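Local coordinates for hypothetical protein SA0798 (Staphylococcus aureus subsp. aureus N315, PDB 1XG8), which is of unknown function but has a thioredoxin-like fold, which hints at, without proving, a thiol-disulfide redox role, at residues Lys40-Asn45 and Gln99-Ile104; Asp33-Leu38 and Phe48-Ile53; Glu71-Asp76 and Tyr80-Met85. One frame throughout, in Å; residues are numbered along the deposited sequence.

Contact 1: Lys40-Asn45 and Gln99-Ile104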
loop_
_atom_site.group_PDB
_atom_site.type_symbol
_atom_site.label_atom_id
_atom_site.label_comp_id
_atom_site.label_asym_id
_atom_site.label_seq_id
_atom_site.Cartn_x
_atom_site.Cartn_y
_atom_site.Cartn_z
ATOM N N LYS A 40 7.058 9.646 -6.067
ATOM C CA LYS A 40 7.581 11.007 -6.136
ATOM C C LYS A 40 8.173 11.274 -7.520
ATOM O O LYS A 40 8.199 12.411 -7.995
ATOM C CB LYS A 40 8.663 11.214 -5.075
ATOM C CG LYS A 40 9.431 12.527 -5.231
ATOM C CD LYS A 40 10.592 12.636 -4.251
ATOM C CE LYS A 40 11.579 11.488 -4.423
ATOM N NZ LYS A 40 12.053 11.377 -5.834
ATOM N N ARG A 41 8.635 10.211 -8.166
ATOM C CA ARG A 41 9.247 10.306 -9.482
ATOM C C ARG A 41 8.266 10.193 -10.649
ATOM O O ARG A 41 8.344 10.956 -11.608
ATOM C CB ARG A 41 10.332 9.237 -9.599
ATOM C CG ARG A 41 10.921 9.047 -10.982
ATOM C CD ARG A 41 12.177 8.203 -10.881
ATOM N NE ARG A 41 11.956 6.973 -10.121
ATOM C CZ ARG A 41 12.774 6.517 -9.172
ATOM N NH1 ARG A 41 13.873 7.190 -8.855
ATOM N NH2 ARG A 41 12.494 5.382 -8.539
ATOM N N LYS A 42 7.341 9.245 -10.566
ATOM C CA LYS A 42 6.368 9.043 -11.631
ATOM C C LYS A 42 5.185 10.000 -11.562
ATOM O O LYS A 42 4.602 10.335 -12.594
ATOM C CB LYS A 42 5.880 7.596 -11.613
ATOM C CG LYS A 42 7.000 6.600 -11.855
ATOM C CD LYS A 42 6.491 5.180 -11.873
ATOM C CE LYS A 42 7.496 4.263 -12.547
ATOM N NZ LYS A 42 7.648 4.589 -13.993
ATOM N N TYR A 43 4.828 10.438 -10.357
ATOM C CA TYR A 43 3.718 11.373 -10.197
ATOM C C TYR A 43 4.150 12.560 -9.351
ATOM O O TYR A 43 3.680 12.754 -8.230
ATOM C CB TYR A 43 2.516 10.671 -9.571
ATOM C CG TYR A 43 2.131 9.412 -10.313
ATOM C CD1 TYR A 43 2.644 8.170 -9.926
ATOM C CD2 TYR A 43 1.296 9.462 -11.434
ATOM C CE1 TYR A 43 2.340 7.012 -10.630
ATOM C CE2 TYR A 43 0.986 8.303 -12.152
ATOM C CZ TYR A 43 1.515 7.083 -11.739
ATOM O OH TYR A 43 1.234 5.934 -12.434
ATOM N N PRO A 44 5.045 13.390 -9.907
ATOM C CA PRO A 44 5.631 14.596 -9.316
ATOM C C PRO A 44 4.609 15.603 -8.827
ATOM O O PRO A 44 4.819 16.262 -7.810
ATOM C CB PRO A 44 6.460 15.173 -10.457
ATOM C CG PRO A 44 6.754 13.991 -11.310
ATOM C CD PRO A 44 5.455 13.271 -11.315
ATOM N N ASN A 45 3.501 15.717 -9.549
ATOM C CA ASN A 45 2.477 16.685 -9.190
ATOM C C ASN A 45 1.411 16.181 -8.243
ATOM O O ASN A 45 0.482 16.915 -7.917
ATOM C CB ASN A 45 1.815 17.240 -10.452
ATOM C CG ASN A 45 2.819 17.858 -11.409
ATOM O OD1 ASN A 45 3.598 18.735 -11.028
ATOM N ND2 ASN A 45 2.808 17.401 -12.660
ATOM N N GLN A 99 1.087 -2.667 -11.033
ATOM C CA GLN A 99 -0.122 -2.672 -10.210
ATOM C C GLN A 99 -0.291 -1.307 -9.547
ATOM O O GLN A 99 -1.399 -0.770 -9.470
ATOM C CB GLN A 99 -0.034 -3.715 -9.103
ATOM C CG GLN A 99 0.153 -5.122 -9.567
ATOM C CD GLN A 99 -0.052 -6.098 -8.435
ATOM O OE1 GLN A 99 -1.169 -6.235 -7.924
ATOM N NE2 GLN A 99 1.022 -6.770 -8.018
ATOM N N ILE A 100 0.817 -0.762 -9.054
ATOM C CA ILE A 100 0.800 0.533 -8.415
ATOM C C ILE A 100 0.514 1.627 -9.442
ATOM O O ILE A 100 -0.352 2.475 -9.227
ATOM C CB ILE A 100 2.150 0.866 -7.744
ATOM C CG1 ILE A 100 2.603 -0.287 -6.845
ATOM C CG2 ILE A 100 2.013 2.160 -6.947
ATOM C CD1 ILE A 100 1.601 -0.686 -5.829
ATOM N N THR A 101 1.231 1.612 -10.562
ATOM C CA THR A 101 1.035 2.649 -11.569
ATOM C C THR A 101 -0.310 2.585 -12.282
ATOM O O THR A 101 -0.971 3.611 -12.471
ATOM C CB THR A 101 2.179 2.645 -12.623
ATOM O OG1 THR A 101 2.265 1.360 -13.253
ATOM C CG2 THR A 101 3.503 2.988 -11.954
ATOM N N ARG A 102 -0.729 1.390 -12.671
ATOM C CA ARG A 102 -2.001 1.273 -13.355
ATOM C C ARG A 102 -3.169 1.677 -12.467
ATOM O O ARG A 102 -4.187 2.149 -12.958
ATOM C CB ARG A 102 -2.188 -0.148 -13.887
ATOM C CG ARG A 102 -1.267 -0.458 -15.056
ATOM C CD ARG A 102 -1.454 -1.862 -15.585
ATOM N NE ARG A 102 -0.538 -2.126 -16.693
ATOM C CZ ARG A 102 -0.491 -3.263 -17.381
ATOM N NH1 ARG A 102 -1.310 -4.264 -17.082
ATOM N NH2 ARG A 102 0.373 -3.400 -18.380
ATOM N N PHE A 103 -3.026 1.494 -11.162
ATOM C CA PHE A 103 -4.085 1.867 -10.228
ATOM C C PHE A 103 -4.226 3.394 -10.214
ATOM O O PHE A 103 -5.330 3.925 -10.248
ATOM C CB PHE A 103 -3.762 1.368 -8.817
ATOM C CG PHE A 103 -4.835 1.673 -7.803
ATOM C CD1 PHE A 103 -5.925 0.823 -7.648
ATOM C CD2 PHE A 103 -4.764 2.825 -7.013
ATOM C CE1 PHE A 103 -6.935 1.111 -6.714
ATOM C CE2 PHE A 103 -5.769 3.124 -6.077
ATOM C CZ PHE A 103 -6.858 2.262 -5.928
ATOM N N ILE A 104 -3.101 4.098 -10.164
ATOM C CA ILE A 104 -3.117 5.555 -10.158
ATOM C C ILE A 104 -3.473 6.097 -11.541
ATOM O O ILE A 104 -4.353 6.958 -11.670
ATOM C CB ILE A 104 -1.750 6.121 -9.722
ATOM C CG1 ILE A 104 -1.498 5.773 -8.257
ATOM C CG2 ILE A 104 -1.710 7.638 -9.914
ATOM C CD1 ILE A 104 -0.133 6.184 -7.781
#
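Ile104 sets its CG2 methyl on one face of the Tyr43 ring, and the tight part of the contact is this tyrosine, packed against Ile104 and Thr101. CG2 stands 3.8 Å from the centroid of the Tyr43 ring, 18° off its normal, a CH-pi contact displaced toward the CE2-CZ side of the ring; CE2 of Tyr43 is 3.6 Å from CG2 of Ile104. With chi1 near -67°, Ile104 holds CG2 opposite its own backbone nitrogen while the CG1 arm reaches the CD1-CE1 side of the same face, bringing CD1 within 3.9 Å of Tyr43 CE1. A beta-branched residue suits the spot because its two arms span the width of the aromatic surface. At the phenol end, OH of Tyr43 lies 3.2 Å from the backbone O of Thr101 and 3.4 Å from CB of Thr101. The hydrogen-bonding partner of this OH is Asp105, the residue after Ile104, so tyrosine combines a greasy ring for the interior with a polar end that finds an acceptor on the facing helix. In this thioredoxin-like fold, helices 28-42 and 97-110 pack side by side on one face of the central sheet, and Tyr43, the first residue to leave helical geometry at the end of helix 28-42, spans the gap to its partner. Thr101 keeps its methyl facing the contact, while OG1 turns back to bond the backbone O of Lys98 in its own helix. Toward solvent the fit is looser: Lys42 contributes little beyond CD, 3.7 Å from CG2 of Thr101. The lysine is extended as far as CE and then bends at chi4 (-66°); its methylenes skirt the edge of the buried patch, a place that tolerates a long exposed chain with a charged end.

Contact 2: Asp33-Leu38 and Phe48-Ile53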
loop_
_atom_site.group_PDB
_atom_site.type_symbol
_atom_site.label_atom_id
_atom_site.label_comp_id
_atom_site.label_asym_id
_atom_site.label_seq_id
_atom_site.Cartn_x
_atom_site.Cartn_y
_atom_site.Cartn_z
ATOM N N ASP A 33 9.752 1.719 1.675
ATOM C CA ASP A 33 10.815 2.647 1.323
ATOM C C ASP A 33 10.921 2.836 -0.179
ATOM O O ASP A 33 11.344 3.888 -0.648
ATOM C CB ASP A 33 12.150 2.140 1.850
ATOM C CG ASP A 33 12.270 2.290 3.342
ATOM O OD1 ASP A 33 13.208 1.697 3.919
ATOM O OD2 ASP A 33 11.429 3.009 3.931
ATOM N N TRP A 34 10.551 1.801 -0.925
ATOM C CA TRP A 34 10.602 1.817 -2.383
ATOM C C TRP A 34 9.467 2.640 -2.971
ATOM O O TRP A 34 9.656 3.432 -3.887
ATOM C CB TRP A 34 10.509 0.383 -2.871
ATOM C CG TRP A 34 10.102 0.212 -4.283
ATOM C CD1 TRP A 34 10.897 0.317 -5.386
ATOM C CD2 TRP A 34 8.818 -0.218 -4.749
ATOM N NE1 TRP A 34 10.193 -0.037 -6.508
ATOM C CE2 TRP A 34 8.914 -0.371 -6.146
ATOM C CE3 TRP A 34 7.598 -0.496 -4.117
ATOM C CZ2 TRP A 34 7.833 -0.795 -6.929
ATOM C CZ3 TRP A 34 6.519 -0.918 -4.894
ATOM C CH2 TRP A 34 6.646 -1.065 -6.285
ATOM N N LEU A 35 8.285 2.437 -2.415
ATOM C CA LEU A 35 7.073 3.113 -2.853
ATOM C C LEU A 35 7.191 4.643 -2.850
ATOM O O LEU A 35 6.775 5.314 -3.799
ATOM C CB LEU A 35 5.925 2.664 -1.949
ATOM C CG LEU A 35 4.486 2.742 -2.427
ATOM C CD1 LEU A 35 4.312 1.995 -3.740
ATOM C CD2 LEU A 35 3.616 2.139 -1.350
ATOM N N GLN A 36 7.774 5.189 -1.790
ATOM C CA GLN A 36 7.918 6.628 -1.664
ATOM C C GLN A 36 8.654 7.305 -2.817
ATOM O O GLN A 36 8.126 8.238 -3.416
ATOM C CB GLN A 36 8.561 6.966 -0.310
ATOM C CG GLN A 36 7.548 6.935 0.840
ATOM C CD GLN A 36 8.145 6.574 2.192
ATOM O OE1 GLN A 36 8.731 5.510 2.356
ATOM N NE2 GLN A 36 7.980 7.455 3.171
ATOM N N PRO A 37 9.869 6.846 -3.161
ATOM C CA PRO A 37 10.594 7.484 -4.267
ATOM C C PRO A 37 9.900 7.228 -5.589
ATOM O O PRO A 37 9.807 8.107 -6.429
ATOM C CB PRO A 37 11.968 6.821 -4.216
ATOM C CG PRO A 37 12.108 6.433 -2.795
ATOM C CD PRO A 37 10.740 5.881 -2.477
ATOM N N LEU A 38 9.425 6.004 -5.762
ATOM C CA LEU A 38 8.726 5.607 -6.974
ATOM C C LEU A 38 7.654 6.621 -7.367
ATOM O O LEU A 38 7.667 7.161 -8.467
ATOM C CB LEU A 38 8.064 4.247 -6.757
ATOM C CG LEU A 38 7.276 3.658 -7.927
ATOM C CD1 LEU A 38 8.244 3.230 -9.019
ATOM C CD2 LEU A 38 6.443 2.472 -7.446
ATOM N N PHE A 48 1.343 12.667 -1.806
ATOM C CA PHE A 48 1.056 11.433 -1.093
ATOM C C PHE A 48 1.565 11.576 0.318
ATOM O O PHE A 48 2.543 12.269 0.561
ATOM C CB PHE A 48 1.791 10.247 -1.739
ATOM C CG PHE A 48 1.336 9.928 -3.134
ATOM C CD1 PHE A 48 0.138 9.258 -3.353
ATOM C CD2 PHE A 48 2.096 10.315 -4.233
ATOM C CE1 PHE A 48 -0.291 8.985 -4.646
ATOM C CE2 PHE A 48 1.671 10.044 -5.525
ATOM C CZ PHE A 48 0.480 9.381 -5.730
ATOM N N LYS A 49 0.890 10.923 1.249
ATOM C CA LYS A 49 1.306 10.921 2.643
ATOM C C LYS A 49 1.436 9.431 2.944
ATOM O O LYS A 49 0.514 8.660 2.677
ATOM C CB LYS A 49 0.248 11.585 3.539
ATOM C CG LYS A 49 -1.161 11.024 3.385
ATOM C CD LYS A 49 -2.164 11.728 4.293
ATOM C CE LYS A 49 -2.248 13.216 3.977
ATOM N NZ LYS A 49 -3.271 13.909 4.819
ATOM N N TYR A 50 2.582 9.020 3.476
ATOM C CA TYR A 50 2.812 7.605 3.748
ATOM C C TYR A 50 2.732 7.177 5.204
ATOM O O TYR A 50 3.134 7.905 6.107
ATOM C CB TYR A 50 4.169 7.186 3.169
ATOM C CG TYR A 50 4.309 7.507 1.701
ATOM C CD1 TYR A 50 4.516 8.817 1.276
ATOM C CD2 TYR A 50 4.198 6.508 0.730
ATOM C CE1 TYR A 50 4.607 9.131 -0.080
ATOM C CE2 TYR A 50 4.288 6.813 -0.631
ATOM C CZ TYR A 50 4.492 8.129 -1.025
ATOM O OH TYR A 50 4.564 8.451 -2.360
ATOM N N THR A 51 2.208 5.978 5.418
ATOM C CA THR A 51 2.091 5.427 6.755
ATOM C C THR A 51 2.372 3.934 6.734
ATOM O O THR A 51 1.961 3.223 5.818
ATOM C CB THR A 51 0.683 5.635 7.344
ATOM O OG1 THR A 51 0.382 7.033 7.395
ATOM C CG2 THR A 51 0.610 5.048 8.754
ATOM N N TYR A 52 3.082 3.470 7.751
ATOM C CA TYR A 52 3.412 2.062 7.871
ATOM C C TYR A 52 2.766 1.527 9.132
ATOM O O TYR A 52 2.922 2.090 10.215
ATOM C CB TYR A 52 4.924 1.860 7.945
ATOM C CG TYR A 52 5.343 0.431 8.254
ATOM C CD1 TYR A 52 5.117 -0.602 7.343
ATOM C CD2 TYR A 52 5.983 0.120 9.457
ATOM C CE1 TYR A 52 5.521 -1.906 7.622
ATOM C CE2 TYR A 52 6.390 -1.183 9.746
ATOM C CZ TYR A 52 6.158 -2.187 8.823
ATOM O OH TYR A 52 6.580 -3.466 9.107
ATOM N N ILE A 53 2.034 0.436 8.974
ATOM C CA ILE A 53 1.351 -0.192 10.086
ATOM C C ILE A 53 1.812 -1.630 10.293
ATOM O O ILE A 53 1.565 -2.514 9.468
ATOM C CB ILE A 53 -0.174 -0.151 9.870
ATOM C CG1 ILE A 53 -0.652 1.296 9.989
ATOM C CG2 ILE A 53 -0.880 -1.060 10.867
ATOM C CD1 ILE A 53 -2.103 1.478 9.658
#
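One face of the Tyr50 ring is covered by Gln36 in a CH-pi contact: CG of Gln36 lies almost over the ring centre, 3.3 Å from the centroid and 10° off the normal. Tyr32 and Leu39 of the same helix also touch this tyrosine, and Leu35 approaches the ring obliquely. The contact belongs to the beta-alpha-beta crossover of the thioredoxin-like fold: strand 8-14 leads through helix 28-42 to strand 48-54, which lies parallel to the first strand at the margin of the sheet. Backbone bonds from Thr51 to Val10 and Val12 fix strand 48-54 there and leave Tyr50 pointing at the helix. Its chi1 of -54° swings the ring back beside its own backbone nitrogen, so that the ring lies along the helix surface.

Gln36 runs past the tyrosine in the opposite direction. Beyond CG its chain is extended and carries the amide back over CB and CG of Tyr50, with the amide plane 39° from the ring plane. Both residues are partly exposed and suit this border: the glutamine has a methylene, CG, to lay on an aromatic face, and the tyrosine offers a flat hydrocarbon surface tipped with a hydroxyl. Leu35 faces more toward the interior, where it also meets Val10 and Ile100. Its touch on the tyrosine is slight, with CG of Leu35 4.5 Å from CE2 of Tyr50.

Contact 3: Glu71-Asp76 and Tyr80-Met85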
loop_
_atom_site.group_PDB
_atom_site.type_symbol
_atom_site.label_atom_id
_atom_site.label_comp_id
_atom_site.label_asym_id
_atom_site.label_seq_id
_atom_site.Cartn_x
_atom_site.Cartn_y
_atom_site.Cartn_z
ATOM N N GLU A 71 -7.372 -7.368 9.609
ATOM C CA GLU A 71 -8.174 -8.554 9.884
ATOM C C GLU A 71 -8.023 -9.583 8.757
ATOM O O GLU A 71 -7.830 -10.777 9.007
ATOM C CB GLU A 71 -9.652 -8.163 10.034
ATOM C CG GLU A 71 -9.974 -7.252 11.229
ATOM C CD GLU A 71 -10.434 -8.006 12.487
ATOM O OE1 GLU A 71 -10.658 -7.346 13.533
ATOM O OE2 GLU A 71 -10.579 -9.251 12.434
ATOM N N ARG A 72 -8.100 -9.114 7.515
ATOM C CA ARG A 72 -7.988 -9.995 6.351
ATOM C C ARG A 72 -6.606 -10.619 6.258
ATOM O O ARG A 72 -6.443 -11.733 5.768
ATOM C CB ARG A 72 -8.278 -9.203 5.083
ATOM C CG ARG A 72 -9.245 -8.087 5.342
ATOM C CD ARG A 72 -9.624 -7.364 4.079
ATOM N NE ARG A 72 -10.342 -8.237 3.166
ATOM C CZ ARG A 72 -11.002 -7.798 2.105
ATOM N NH1 ARG A 72 -11.021 -6.499 1.847
ATOM N NH2 ARG A 72 -11.644 -8.649 1.315
ATOM N N ILE A 73 -5.604 -9.878 6.713
ATOM C CA ILE A 73 -4.244 -10.378 6.690
ATOM C C ILE A 73 -4.127 -11.443 7.772
ATOM O O ILE A 73 -3.609 -12.535 7.530
ATOM C CB ILE A 73 -3.224 -9.261 6.985
ATOM C CG1 ILE A 73 -3.298 -8.178 5.905
ATOM C CG2 ILE A 73 -1.821 -9.861 7.071
ATOM C CD1 ILE A 73 -2.305 -7.031 6.100
ATOM N N GLU A 74 -4.636 -11.127 8.961
ATOM C CA GLU A 74 -4.566 -12.048 10.087
ATOM C C GLU A 74 -5.314 -13.349 9.842
ATOM O O GLU A 74 -5.009 -14.371 10.450
ATOM C CB GLU A 74 -5.080 -11.362 11.353
ATOM C CG GLU A 74 -4.257 -10.129 11.769
ATOM C CD GLU A 74 -2.942 -10.464 12.483
ATOM O OE1 GLU A 74 -2.314 -11.487 12.143
ATOM O OE2 GLU A 74 -2.527 -9.691 13.372
ATOM N N GLN A 75 -6.289 -13.321 8.942
ATOM C CA GLN A 75 -7.042 -14.531 8.628
ATOM C C GLN A 75 -6.508 -15.166 7.336
ATOM O O GLN A 75 -7.173 -15.994 6.711
ATOM C CB GLN A 75 -8.535 -14.206 8.495
ATOM N N ASP A 76 -5.308 -14.755 6.933
ATOM C CA ASP A 76 -4.655 -15.288 5.733
ATOM C C ASP A 76 -5.340 -14.981 4.409
ATOM O O ASP A 76 -4.921 -15.504 3.361
ATOM C CB ASP A 76 -4.509 -16.808 5.839
ATOM C CG ASP A 76 -5.336 -17.553 4.775
ATOM O OD1 ASP A 76 -6.579 -17.305 4.695
ATOM O OD2 ASP A 76 -4.746 -18.381 4.015
ATOM N N TYR A 80 0.919 -9.760 3.130
ATOM C CA TYR A 80 1.558 -8.480 3.385
ATOM C C TYR A 80 3.002 -8.618 2.895
ATOM O O TYR A 80 3.551 -9.721 2.852
ATOM C CB TYR A 80 1.485 -8.117 4.874
ATOM C CG TYR A 80 2.302 -9.012 5.764
ATOM C CD1 TYR A 80 3.678 -8.811 5.919
ATOM C CD2 TYR A 80 1.710 -10.077 6.437
ATOM C CE1 TYR A 80 4.437 -9.645 6.719
ATOM C CE2 TYR A 80 2.464 -10.920 7.239
ATOM C CZ TYR A 80 3.826 -10.696 7.375
ATOM O OH TYR A 80 4.563 -11.533 8.169
ATOM N N PRO A 81 3.635 -7.500 2.509
ATOM C CA PRO A 81 3.070 -6.143 2.515
ATOM C C PRO A 81 1.740 -5.970 1.792
ATOM O O PRO A 81 1.497 -6.588 0.764
ATOM C CB PRO A 81 4.172 -5.308 1.864
ATOM C CG PRO A 81 4.825 -6.291 0.924
ATOM C CD PRO A 81 4.931 -7.517 1.806
ATOM N N LEU A 82 0.877 -5.136 2.363
ATOM C CA LEU A 82 -0.405 -4.817 1.751
ATOM C C LEU A 82 -0.366 -3.311 1.520
ATOM O O LEU A 82 -0.036 -2.545 2.428
ATOM C CB LEU A 82 -1.576 -5.169 2.675
ATOM C CG LEU A 82 -2.968 -4.684 2.228
ATOM C CD1 LEU A 82 -3.448 -5.453 1.013
ATOM C CD2 LEU A 82 -3.951 -4.874 3.371
ATOM N N ILE A 83 -0.672 -2.894 0.297
ATOM C CA ILE A 83 -0.674 -1.483 -0.036
ATOM C C ILE A 83 -2.095 -0.997 -0.259
ATOM O O ILE A 83 -2.880 -1.661 -0.937
ATOM C CB ILE A 83 0.121 -1.198 -1.340
ATOM C CG1 ILE A 83 1.567 -1.675 -1.194
ATOM C CG2 ILE A 83 0.086 0.293 -1.650
ATOM C CD1 ILE A 83 2.505 -1.194 -2.284
ATOM N N THR A 84 -2.438 0.142 0.335
ATOM C CA THR A 84 -3.758 0.729 0.120
ATOM C C THR A 84 -3.561 2.218 -0.098
ATOM O O THR A 84 -2.641 2.815 0.460
ATOM C CB THR A 84 -4.741 0.545 1.316
ATOM O OG1 THR A 84 -4.233 1.221 2.463
ATOM C CG2 THR A 84 -4.960 -0.926 1.627
ATOM N N MET A 85 -4.398 2.810 -0.941
ATOM C CA MET A 85 -4.326 4.247 -1.208
ATOM C C MET A 85 -5.719 4.814 -1.008
ATOM O O MET A 85 -6.653 4.462 -1.729
ATOM C CB MET A 85 -3.852 4.539 -2.629
ATOM C CG MET A 85 -3.804 6.039 -2.931
ATOM S SD MET A 85 -3.105 6.453 -4.543
ATOM C CE MET A 85 -4.442 5.999 -5.615
#
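Ile73 meets two residues of the 80-85 segment: CG2 meets Tyr80, and the CG1-CD1 arm meets mainly Leu82, brushing CB of Tyr80. The CG2 methyl comes up to the edge of the Tyr80 ring, near the ring plane and 3.6 Å from CD2 of Tyr80. The longer arm passes near CB of Tyr80 and ends against the next side chain facing this helix: CD1 of Ile73 is 3.8 Å from CD2 of Leu82 and 4.0 Å from CB of Leu82. The pattern follows from chi1 of -62°, which sets CG2 opposite the backbone nitrogen of Ile73 and CG1 beside that nitrogen, anti to the carbonyl carbon. Isoleucine suits the place because its two branches each find an apolar partner, while leucine offers CD2, one prong of its fork, with CB beside it.

In the next shell, the OH of Tyr80 donates a hydrogen bond to the backbone O of Val17. A cis peptide joins Tyr80 to Pro81; a cis-proline just before this strand is a hallmark of thioredoxin-like proteins, where it normally faces the redox-active cysteine region. The side chain of Tyr80, the residue before this proline, touches Cys19, which is consistent with that layout without establishing redox activity. On the helix side, N of Asp76 bonds O of Ile73 at 2.9 Å, turning the chain at the helix end, and Arg72 forms a salt bridge with Glu77 in the short link that leads to Tyr80.

Helix 64-74 covers one face of the sheet, with Ile73 also reaching Tyr13 of strand 8-14, whereas Pro81 and Ile83 point to the other face, against Ile31 and Leu35 of helix 28-42.

Overall arrangement
The three contacts sample both faces of the sheet. Contacts 1 and 2, with centres about 12 Å apart, share helix 28-42, and Phe48 ties them together by packing its CZ 3.8 Å from CD1 of Ile104. Contact 3 lies on the opposite side of the chain's centre, about 21 Å from contact 1 and 16 Å from contact 2 between centres. Strand 82-85 nevertheless connects it to both: CD1 of Ile83 sits 3.6 Å from CD2 of Leu35 and 3.7 Å from CD1 of Ile100. No ligand marks a functional site; contact 3 reaches the cysteine-bearing loop through Tyr80 and Cys19.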